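Local coordinates for protein ribonuclease T2 (Homo sapiens, PDB 3T0O) that cleaves single-stranded RNA, preferentially between purine and uridine residues, degrading microbial RNA so that the innate immune sensor TLR8 can detect the products, at residues 20-31 / 74-83; 53-61 / 84-92. All coordinates share one frame; numbering follows the deposited sequence. Where two conformers were deposited one is given.

Contact 1 (20-31 / 74-83); sequences PETVCEKIQNDC and PDVIHSFPNR
Val76 is the bump of this contact, and the residues from Pro20 to Cys31 curl into the hollow that takes it. Its CG2 meets Val23 CG2 at 3.8 Å, CG1 rests against CB of Pro20 at 4.1 Å and near CB of Asp30, and its CB lies 3.8 Å from Cys31 SG. A branched, short side chain suits a pocket walled by a proline ring, a valine and a disulfide, and Thr39 and His18 of the neighbouring strands help to enclose it. Beyond the Cys24-Cys31 bridge, one backbone carbonyl is held by two amide side chains. Ser79 O is gripped from opposite faces of its carbonyl plane, by Gln28 NE2 at 2.9 Å and by Asn29 ND2 at 2.8 Å; the second bond is nearly straight (167°) and lies in the amide plane of Asn29. Asp30 reaches the far end, crossing the ring of Pro74. Its OD2 accepts Asp75 N (2.9 Å) on the anti side and Arg83 NE (3.0 Å) through the syn lone pair; a bend at chi3 (-83°) in the arginine brings NE to it. The paired cation probably favours the charged carboxylate. Water bridges the backbones, one molecule joining Glu25 N to Ile77 O and another Asp30 N to Asp75 O. The inserted segment is held in shape by Asp75, whose OD1 accepts Ile77 N, closing an Asx turn, and also Ser79 N. The Cys24-Cys31 loop packs on this turn beside the central sheet of the RNase T2 fold.

Contact 2 (53-61 / 84-92); sequences RSWPFNLEE and SRFWKHEWE. With NAG (2-acetamido-2-deoxy-beta-D-glucopyranose), chain B.
Trp91 runs from the helix into the loop 53-61, touching it along most of its length. With CG anti to the backbone N (chi1 172°), the side chain heads for the loop, and CB at once packs on Phe57 CD1 at 3.7 Å. Farther out, CD1 passes 3.4 Å from Phe57 N, and NE1 donates to Trp55 O at 2.9 Å, the oxygen lying close to the indole plane. The six-membered ring goes on to present its edge to Trp55: CZ2 stands over the middle of that indole, 3.5 Å from CE2, and the tip atom CH2 lies 3.9 Å from Trp55 CZ2. With the six-membered rings of Trp55 and Trp91 at 80° to each other, this is a T-shaped stack. Tryptophan suits the place because one residue offers both an N-H for a loop carbonyl and a long apolar edge for a ring. On the opposite face of Trp55 sits O6 of the sugar NAG, so the indole is sandwiched between helix and glycan. The helix that bears Trp91 contains the second conserved active-site segment of the RNase T2 family, with Glu90, probably a catalytic residue, next to it in sequence. One turn earlier, Lys88 CA lies over the face of Phe57, 3.9 Å from the ring centroid, in a CH-pi contact, while Trp87 CB meets Phe57 CZ. The lysine chain bends at its last torsion to bring NZ to Glu92, which in one of its two conformers forms a salt bridge through OE2 at 2.8 Å. That same oxygen uses its anti lone pair to accept Phe57 N, in a bond of 164°. Farther along the loop, Leu59 sets its methyl groups against Ser84 CB, and its CD1 also reaches the edge of the Trp87 ring.

How the contacts relate
Contact 1 hands its second segment directly to contact 2: 74-83 runs straight into the helix that begins with 84-92, and the contact centres lie about 18 Å apart. The junction is packed as well as covalent. Phe86 CE2 comes 3.4 Å from Pro74 O, Phe80 forms a cation-pi pair with one conformer of Arg85, and Asn82 OD1 is hydrogen-bonded to Ser84 OG. Both contacts border the probable catalytic centre, and the helix segment of contact 2 supplies Glu90. Between nearest side-chain atoms, Ile77 of contact 1 is about 3 Å from His41 and about 6 Å from Glu90, while Trp91 of contact 2 is about 7 Å from His94. Phe86 and Glu90 also pack on His41.

Contact 1 (20-31 / 74-83)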
loop_
_atom_site.group_PDB
_atom_site.type_symbol
_atom_site.label_atom_id
_atom_site.label_comp_id
_atom_site.label_asym_id
_atom_site.label_seq_id
_atom_site.Cartn_x
_atom_site.Cartn_y
_atom_site.Cartn_z
ATOM N N PRO A 20 4.452 6.211 5.296
ATOM C CA PRO A 20 5.762 6.721 4.889
ATOM C C PRO A 20 6.744 6.943 6.001
ATOM O O PRO A 20 7.904 6.594 5.895
ATOM C CB PRO A 20 5.408 8.074 4.236
ATOM C CG PRO A 20 4.113 7.761 3.482
ATOM C CD PRO A 20 3.355 6.907 4.602
ATOM N N GLU A 21 6.337 7.469 7.120
ATOM C CA GLU A 21 7.347 7.695 8.161
ATOM C C GLU A 21 7.996 6.409 8.646
ATOM O O GLU A 21 9.188 6.433 9.033
ATOM C CB GLU A 21 6.656 8.406 9.315
ATOM C CG GLU A 21 7.540 8.614 10.589
ATOM C CD GLU A 21 8.819 9.374 10.327
ATOM O OE1 GLU A 21 8.788 10.229 9.453
ATOM O OE2 GLU A 21 9.828 9.166 11.082
ATOM N N THR A 22 7.219 5.330 8.592
ATOM C CA THR A 22 7.864 4.057 8.904
ATOM C C THR A 22 8.729 3.489 7.815
ATOM O O THR A 22 9.878 3.046 8.096
ATOM C CB THR A 22 6.827 3.039 9.256
ATOM O OG1 THR A 22 6.130 3.515 10.403
ATOM C CG2 THR A 22 7.432 1.663 9.599
ATOM N N VAL A 23 8.237 3.477 6.596
ATOM C CA VAL A 23 8.938 2.779 5.542
ATOM C C VAL A 23 10.047 3.566 4.849
ATOM O O VAL A 23 10.913 2.949 4.171
ATOM C CB VAL A 23 7.983 2.125 4.527
ATOM C CG1 VAL A 23 7.016 1.087 5.222
ATOM C CG2 VAL A 23 7.204 3.177 3.714
ATOM N N CYS A 24 9.968 4.882 4.937
ATOM C CA CYS A 24 11.015 5.704 4.331
ATOM C C CYS A 24 12.379 5.247 4.809
ATOM O O CYS A 24 12.612 4.966 5.999
ATOM C CB CYS A 24 10.774 7.150 4.779
ATOM S SG CYS A 24 9.569 7.983 3.737
ATOM N N GLU A 25 13.321 5.273 3.878
ATOM C CA GLU A 25 14.691 4.787 4.165
ATOM C C GLU A 25 15.721 5.840 4.077
ATOM O O GLU A 25 16.822 5.682 4.599
ATOM C CB GLU A 25 15.044 3.692 3.140
ATOM C CG GLU A 25 14.187 2.472 3.364
ATOM C CD GLU A 25 14.669 1.205 2.615
ATOM O OE1 GLU A 25 15.695 1.266 1.909
ATOM O OE2 GLU A 25 13.934 0.198 2.705
ATOM N N LYS A 26 15.436 6.919 3.366
ATOM C CA LYS A 26 16.445 7.971 3.225
ATOM C C LYS A 26 15.709 9.279 3.234
ATOM O O LYS A 26 14.550 9.338 2.798
ATOM C CB LYS A 26 17.154 7.867 1.889
ATOM C CG LYS A 26 17.985 6.700 1.664
ATOM C CD LYS A 26 19.019 7.165 0.660
ATOM C CE LYS A 26 19.129 6.210 -0.503
ATOM N NZ LYS A 26 20.283 6.646 -1.331
ATOM N N ILE A 27 16.366 10.325 3.719
ATOM C CA ILE A 27 15.686 11.624 3.825
ATOM C C ILE A 27 15.990 12.313 2.490
ATOM O O ILE A 27 16.938 13.058 2.330
ATOM C CB ILE A 27 16.173 12.473 5.026
ATOM C CG1 ILE A 27 15.737 11.793 6.313
ATOM C CG2 ILE A 27 15.584 13.973 4.929
ATOM C CD1 ILE A 27 16.339 12.379 7.561
ATOM N N GLN A 28 15.179 11.944 1.518
ATOM C CA GLN A 28 15.272 12.426 0.163
ATOM C C GLN A 28 13.950 12.316 -0.564
ATOM O O GLN A 28 13.171 11.434 -0.317
ATOM C CB GLN A 28 16.328 11.678 -0.611
ATOM C CG GLN A 28 16.110 10.226 -0.700
ATOM C CD GLN A 28 17.279 9.664 -1.412
ATOM O OE1 GLN A 28 18.405 10.146 -1.217
ATOM N NE2 GLN A 28 17.038 8.748 -2.312
ATOM N N ASN A 29 13.697 13.253 -1.463
ATOM C CA ASN A 29 12.540 13.202 -2.325
ATOM C C ASN A 29 11.261 13.057 -1.559
ATOM O O ASN A 29 11.032 13.870 -0.620
ATOM C CB ASN A 29 12.750 12.159 -3.455
ATOM C CG ASN A 29 14.003 12.462 -4.217
ATOM O OD1 ASN A 29 14.224 13.618 -4.593
ATOM N ND2 ASN A 29 14.849 11.467 -4.400
ATOM N N ASP A 30 10.471 12.031 -1.868
ATOM C CA ASP A 30 9.180 11.891 -1.206
ATOM C C ASP A 30 9.312 11.640 0.322
ATOM O O ASP A 30 8.342 11.885 1.074
ATOM C CB ASP A 30 8.361 10.755 -1.880
ATOM C CG ASP A 30 7.827 11.142 -3.265
ATOM O OD1 ASP A 30 7.563 12.323 -3.490
ATOM O OD2 ASP A 30 7.824 10.264 -4.173
ATOM N N CYS A 31 10.470 11.158 0.778
ATOM C CA CYS A 31 10.749 10.913 2.169
ATOM C C CYS A 31 11.491 12.053 2.858
ATOM O O CYS A 31 11.834 11.942 4.055
ATOM C CB CYS A 31 11.604 9.600 2.314
ATOM S SG CYS A 31 10.565 8.219 1.971
ATOM N N PRO A 74 3.424 7.831 -3.964
ATOM C CA PRO A 74 4.808 8.311 -4.038
ATOM C C PRO A 74 5.820 7.237 -3.690
ATOM O O PRO A 74 5.460 6.215 -3.087
ATOM C CB PRO A 74 4.876 9.365 -2.899
ATOM C CG PRO A 74 3.869 8.851 -1.849
ATOM C CD PRO A 74 2.705 8.363 -2.768
ATOM N N ASP A 75 7.071 7.462 -4.108
ATOM C CA ASP A 75 8.118 6.506 -3.804
ATOM C C ASP A 75 8.671 6.772 -2.447
ATOM O O ASP A 75 9.480 7.647 -2.257
ATOM C CB ASP A 75 9.196 6.596 -4.857
ATOM C CG ASP A 75 10.339 5.632 -4.607
ATOM O OD1 ASP A 75 10.306 4.931 -3.576
ATOM O OD2 ASP A 75 11.287 5.598 -5.442
ATOM N N VAL A 76 8.164 6.031 -1.479
ATOM C CA VAL A 76 8.603 6.206 -0.084
ATOM C C VAL A 76 9.345 5.012 0.432
ATOM O O VAL A 76 9.496 4.882 1.665
ATOM C CB VAL A 76 7.390 6.560 0.809
ATOM C CG1 VAL A 76 6.828 7.921 0.372
ATOM C CG2 VAL A 76 6.313 5.456 0.778
ATOM N N ILE A 77 9.917 4.227 -0.483
ATOM C CA ILE A 77 10.804 3.129 -0.039
ATOM C C ILE A 77 12.197 3.494 -0.473
ATOM O O ILE A 77 13.018 3.793 0.398
ATOM C CB ILE A 77 10.326 1.853 -0.637
ATOM C CG1 ILE A 77 8.952 1.510 -0.012
ATOM C CG2 ILE A 77 11.347 0.758 -0.277
ATOM C CD1 ILE A 77 8.251 0.401 -0.636
ATOM N N HIS A 78 12.509 3.508 -1.768
ATOM C CA HIS A 78 13.834 3.952 -2.148
ATOM C C HIS A 78 13.963 5.426 -2.397
ATOM O O HIS A 78 15.098 5.972 -2.404
ATOM C CB HIS A 78 14.289 3.322 -3.424
ATOM C CG HIS A 78 14.487 1.854 -3.295
ATOM N ND1 HIS A 78 15.308 1.288 -2.337
ATOM C CD2 HIS A 78 13.917 0.835 -3.973
ATOM C CE1 HIS A 78 15.221 -0.036 -2.434
ATOM N NE2 HIS A 78 14.402 -0.337 -3.427
ATOM N N SER A 79 12.785 6.030 -2.629
ATOM C CA SER A 79 12.755 7.462 -2.831
ATOM C C SER A 79 13.718 7.868 -3.922
ATOM O O SER A 79 14.507 8.801 -3.744
ATOM C CB SER A 79 13.028 8.239 -1.514
ATOM O OG SER A 79 11.954 7.975 -0.622
ATOM N N PHE A 80 13.687 7.176 -5.059
ATOM C CA PHE A 80 14.530 7.555 -6.180
ATOM C C PHE A 80 13.960 8.873 -6.744
ATOM O O PHE A 80 12.728 9.152 -6.641
ATOM C CB PHE A 80 14.398 6.459 -7.246
ATOM C CG PHE A 80 15.029 5.130 -6.890
ATOM C CD1 PHE A 80 16.362 5.071 -6.444
ATOM C CD2 PHE A 80 14.325 3.968 -7.043
ATOM C CE1 PHE A 80 16.966 3.854 -6.132
ATOM C CE2 PHE A 80 14.984 2.708 -6.782
ATOM C CZ PHE A 80 16.254 2.688 -6.324
ATOM N N PRO A 81 14.828 9.656 -7.312
ATOM C CA PRO A 81 14.418 10.956 -7.868
ATOM C C PRO A 81 13.494 10.737 -9.042
ATOM O O PRO A 81 12.534 11.492 -9.222
ATOM C CB PRO A 81 15.722 11.627 -8.255
ATOM C CG PRO A 81 16.840 10.613 -8.108
ATOM C CD PRO A 81 16.265 9.437 -7.264
ATOM N N ASN A 82 13.740 9.667 -9.791
ATOM C CA ASN A 82 12.843 9.322 -10.864
ATOM C C ASN A 82 11.737 8.465 -10.265
ATOM O O ASN A 82 11.926 7.264 -10.042
ATOM C CB ASN A 82 13.562 8.493 -11.894
ATOM C CG ASN A 82 12.714 8.245 -13.107
ATOM O OD1 ASN A 82 11.471 8.461 -13.078
ATOM N ND2 ASN A 82 13.365 7.814 -14.205
ATOM N N ARG A 83 10.600 9.073 -9.952
ATOM C CA ARG A 83 9.530 8.378 -9.257
ATOM C C ARG A 83 8.955 7.232 -10.115
ATOM O O ARG A 83 8.356 6.260 -9.638
ATOM C CB ARG A 83 8.444 9.420 -8.938
ATOM C CG ARG A 83 7.636 9.102 -7.776
ATOM C CD ARG A 83 6.591 10.202 -7.553
ATOM N NE ARG A 83 7.066 11.398 -6.820
ATOM C CZ ARG A 83 7.397 12.578 -7.378
ATOM N NH1 ARG A 83 7.395 12.786 -8.702
ATOM N NH2 ARG A 83 7.772 13.563 -6.577
HETATM O O HOH W 1 13.422 6.391 1.242
HETATM O O HOH W 2 10.781 9.824 -3.750
HETATM O O HOH W 3 10.496 10.155 -6.151
#

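Contact 2 (53-61 / 84-92)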
loop_
_atom_site.group_PDB
_atom_site.type_symbol
_atom_site.label_atom_id
_atom_site.label_comp_id
_atom_site.label_asym_id
_atom_site.label_seq_id
_atom_site.Cartn_x
_atom_site.Cartn_y
_atom_site.Cartn_z
ATOM N N ARG A 53 7.580 -10.245 -19.322
ATOM C CA ARG A 53 8.787 -9.429 -19.457
ATOM C C ARG A 53 8.777 -8.585 -20.745
ATOM O O ARG A 53 9.511 -7.569 -20.823
ATOM C CB ARG A 53 10.039 -10.323 -19.365
ATOM N N SER A 54 7.944 -8.973 -21.726
ATOM C CA SER A 54 7.745 -8.243 -22.977
ATOM C C SER A 54 6.727 -7.132 -22.918
ATOM O O SER A 54 6.373 -6.601 -23.979
ATOM C CB SER A 54 7.301 -9.175 -24.111
ATOM O OG SER A 54 8.209 -10.256 -24.244
ATOM N N TRP A 55 6.224 -6.787 -21.718
ATOM C CA TRP A 55 5.234 -5.704 -21.645
ATOM C C TRP A 55 5.744 -4.643 -20.686
ATOM O O TRP A 55 5.330 -4.558 -19.554
ATOM C CB TRP A 55 3.895 -6.245 -21.149
ATOM C CG TRP A 55 2.713 -5.355 -21.319
ATOM C CD1 TRP A 55 2.691 -4.046 -21.767
ATOM C CD2 TRP A 55 1.370 -5.671 -20.934
ATOM N NE1 TRP A 55 1.410 -3.563 -21.706
ATOM C CE2 TRP A 55 0.581 -4.543 -21.195
ATOM C CE3 TRP A 55 0.769 -6.819 -20.372
ATOM C CZ2 TRP A 55 -0.794 -4.535 -20.981
ATOM C CZ3 TRP A 55 -0.589 -6.815 -20.148
ATOM C CH2 TRP A 55 -1.360 -5.662 -20.417
ATOM N N PRO A 56 6.685 -3.833 -21.141
ATOM C CA PRO A 56 7.312 -2.880 -20.255
ATOM C C PRO A 56 6.370 -1.765 -19.836
ATOM O O PRO A 56 5.428 -1.392 -20.563
ATOM C CB PRO A 56 8.453 -2.320 -21.095
ATOM C CG PRO A 56 7.967 -2.503 -22.529
ATOM C CD PRO A 56 7.290 -3.820 -22.481
ATOM N N PHE A 57 6.678 -1.242 -18.662
ATOM C CA PHE A 57 6.037 -0.012 -18.188
ATOM C C PHE A 57 6.227 1.084 -19.224
ATOM O O PHE A 57 7.315 1.229 -19.796
ATOM C CB PHE A 57 6.709 0.412 -16.905
ATOM C CG PHE A 57 6.106 1.614 -16.290
ATOM C CD1 PHE A 57 4.769 1.619 -15.926
ATOM C CD2 PHE A 57 6.839 2.806 -16.203
ATOM C CE1 PHE A 57 4.163 2.786 -15.378
ATOM C CE2 PHE A 57 6.261 3.951 -15.634
ATOM C CZ PHE A 57 4.957 3.959 -15.204
ATOM N N ASN A 58 5.160 1.854 -19.425
ATOM C CA ASN A 58 5.178 2.964 -20.370
ATOM C C ASN A 58 4.475 4.141 -19.657
ATOM O O ASN A 58 3.242 4.226 -19.568
ATOM C CB ASN A 58 4.470 2.569 -21.660
ATOM C CG ASN A 58 4.474 3.679 -22.680
ATOM O OD1 ASN A 58 4.937 4.783 -22.381
ATOM N ND2 ASN A 58 3.957 3.409 -23.890
ATOM N N LEU A 59 5.293 5.050 -19.152
ATOM C CA LEU A 59 4.784 6.181 -18.413
ATOM C C LEU A 59 3.730 6.988 -19.191
ATOM O O LEU A 59 2.728 7.445 -18.652
ATOM C CB LEU A 59 5.968 7.034 -17.961
ATOM C CG LEU A 59 5.651 8.196 -17.026
ATOM C CD1 LEU A 59 5.084 7.678 -15.709
ATOM C CD2 LEU A 59 7.011 8.964 -16.785
ATOM N N GLU A 60 3.976 7.147 -20.479
ATOM C CA GLU A 60 3.053 7.864 -21.349
ATOM C C GLU A 60 1.603 7.395 -21.236
ATOM O O GLU A 60 0.672 8.200 -21.339
ATOM C CB GLU A 60 3.535 7.756 -22.804
ATOM C CG GLU A 60 4.831 8.507 -23.028
ATOM N N GLU A 61 1.402 6.088 -20.997
ATOM C CA GLU A 61 0.058 5.505 -20.920
ATOM C C GLU A 61 -0.746 5.944 -19.730
ATOM O O GLU A 61 -1.994 5.903 -19.752
ATOM C CB GLU A 61 0.177 3.997 -20.888
ATOM C CG GLU A 61 0.587 3.477 -22.240
ATOM C CD GLU A 61 0.634 1.957 -22.295
ATOM O OE1 GLU A 61 -0.221 1.326 -21.654
ATOM O OE2 GLU A 61 1.519 1.413 -22.984
ATOM N N SER A 84 9.164 7.334 -11.409
ATOM C CA SER A 84 8.607 6.351 -12.270
ATOM C C SER A 84 9.362 4.992 -12.143
ATOM O O SER A 84 8.828 3.966 -12.561
ATOM C CB SER A 84 8.406 6.888 -13.694
ATOM O OG SER A 84 9.585 6.640 -14.373
ATOM N N ARG A 85 10.570 4.948 -11.559
ATOM C CA ARG A 85 11.248 3.657 -11.315
ATOM C C ARG A 85 10.398 2.783 -10.425
ATOM O O ARG A 85 10.296 1.571 -10.603
ATOM C CB ARG A 85 12.615 3.804 -10.638
ATOM C CG ARG A 85 13.586 4.751 -11.268
ATOM C CD ARG A 85 14.953 4.606 -10.564
ATOM N NE ARG A 85 15.463 3.230 -10.559
ATOM C CZ ARG A 85 16.683 2.880 -10.135
ATOM N NH1 ARG A 85 17.514 3.809 -9.670
ATOM N NH2 ARG A 85 17.082 1.608 -10.180
ATOM N N PHE A 86 9.769 3.377 -9.430
ATOM C CA PHE A 86 8.888 2.575 -8.538
ATOM C C PHE A 86 7.674 2.063 -9.254
ATOM O O PHE A 86 7.329 0.915 -9.117
ATOM C CB PHE A 86 8.551 3.476 -7.343
ATOM C CG PHE A 86 7.509 2.970 -6.413
ATOM C CD1 PHE A 86 7.502 1.677 -5.989
ATOM C CD2 PHE A 86 6.564 3.861 -5.881
ATOM C CE1 PHE A 86 6.521 1.227 -5.072
ATOM C CE2 PHE A 86 5.632 3.457 -5.000
ATOM C CZ PHE A 86 5.580 2.111 -4.592
ATOM N N TRP A 87 7.035 2.942 -10.035
ATOM C CA TRP A 87 5.805 2.524 -10.704
ATOM C C TRP A 87 6.155 1.467 -11.769
ATOM O O TRP A 87 5.351 0.546 -11.983
ATOM C CB TRP A 87 5.170 3.768 -11.368
ATOM C CG TRP A 87 4.788 4.747 -10.373
ATOM C CD1 TRP A 87 4.408 4.524 -9.070
ATOM C CD2 TRP A 87 4.774 6.149 -10.577
ATOM N NE1 TRP A 87 4.141 5.751 -8.449
ATOM C CE2 TRP A 87 4.356 6.758 -9.341
ATOM C CE3 TRP A 87 5.092 6.958 -11.659
ATOM C CZ2 TRP A 87 4.215 8.159 -9.213
ATOM C CZ3 TRP A 87 4.948 8.325 -11.538
ATOM C CH2 TRP A 87 4.545 8.911 -10.329
ATOM N N LYS A 88 7.326 1.591 -12.405
ATOM C CA LYS A 88 7.743 0.616 -13.377
ATOM C C LYS A 88 7.841 -0.742 -12.643
ATOM O O LYS A 88 7.420 -1.764 -13.189
ATOM C CB LYS A 88 9.089 1.027 -13.956
ATOM C CG LYS A 88 9.719 -0.060 -14.826
ATOM C CD LYS A 88 11.047 0.507 -15.374
ATOM C CE LYS A 88 11.975 -0.578 -15.877
ATOM N NZ LYS A 88 11.466 -1.108 -17.166
ATOM N N HIS A 89 8.505 -0.724 -11.475
ATOM C CA HIS A 89 8.656 -1.954 -10.689
ATOM C C HIS A 89 7.293 -2.563 -10.376
ATOM O O HIS A 89 7.065 -3.765 -10.566
ATOM C CB HIS A 89 9.401 -1.639 -9.378
ATOM C CG HIS A 89 9.447 -2.785 -8.418
ATOM N ND1 HIS A 89 10.408 -3.764 -8.496
ATOM C CD2 HIS A 89 8.671 -3.092 -7.347
ATOM C CE1 HIS A 89 10.191 -4.665 -7.549
ATOM N NE2 HIS A 89 9.157 -4.276 -6.829
ATOM N N GLU A 90 6.353 -1.729 -9.974
ATOM C CA GLU A 90 5.035 -2.224 -9.614
ATOM C C GLU A 90 4.353 -2.784 -10.842
ATOM O O GLU A 90 3.653 -3.812 -10.759
ATOM C CB GLU A 90 4.178 -1.145 -9.006
ATOM C CG GLU A 90 4.755 -0.784 -7.587
ATOM C CD GLU A 90 4.651 -1.919 -6.580
ATOM O OE1 GLU A 90 3.606 -2.609 -6.502
ATOM O OE2 GLU A 90 5.656 -2.132 -5.868
ATOM N N TRP A 91 4.439 -2.059 -11.969
ATOM C CA TRP A 91 3.837 -2.590 -13.190
ATOM C C TRP A 91 4.430 -3.949 -13.591
ATOM O O TRP A 91 3.722 -4.906 -13.887
ATOM C CB TRP A 91 4.016 -1.613 -14.359
ATOM C CG TRP A 91 3.548 -2.302 -15.657
ATOM C CD1 TRP A 91 4.353 -2.798 -16.666
ATOM C CD2 TRP A 91 2.217 -2.719 -15.966
ATOM N NE1 TRP A 91 3.586 -3.392 -17.612
ATOM C CE2 TRP A 91 2.279 -3.400 -17.191
ATOM C CE3 TRP A 91 0.980 -2.587 -15.319
ATOM C CZ2 TRP A 91 1.128 -3.946 -17.825
ATOM C CZ3 TRP A 91 -0.184 -3.075 -15.999
ATOM C CH2 TRP A 91 -0.088 -3.782 -17.185
ATOM N N GLU A 92 5.745 -4.047 -13.619
ATOM C CA GLU A 92 6.426 -5.215 -14.186
ATOM C C GLU A 92 6.233 -6.438 -13.258
ATOM O O GLU A 92 5.927 -7.582 -13.713
ATOM C CB GLU A 92 7.876 -4.797 -14.569
ATOM C CG GLU A 92 7.791 -3.685 -15.680
ATOM C CD GLU A 92 9.076 -3.206 -16.380
ATOM O OE1 GLU A 92 10.196 -3.579 -15.951
ATOM O OE2 GLU A 92 8.961 -2.441 -17.388
HETATM C C1 NAG B . 2.603 -9.759 -22.992
HETATM C C2 NAG B . 1.484 -10.726 -23.382
HETATM C C3 NAG B . 1.086 -10.477 -24.849
HETATM C C4 NAG B . 0.792 -8.999 -25.144
HETATM C C5 NAG B . 1.979 -8.174 -24.651
HETATM C C6 NAG B . 1.694 -6.666 -24.698
HETATM C C7 NAG B . 1.378 -12.866 -22.270
HETATM C C8 NAG B . 1.876 -14.270 -22.116
HETATM N N2 NAG B . 1.951 -12.105 -23.227
HETATM O O3 NAG B . 0.012 -11.312 -25.291
HETATM O O4 NAG B . 0.691 -8.779 -26.533
HETATM O O5 NAG B . 2.139 -8.458 -23.271
HETATM O O6 NAG B . 0.415 -6.469 -24.117
HETATM O O7 NAG B . 0.490 -12.443 -21.579
HETATM O O HOH W 4 10.052 0.712 -18.799
#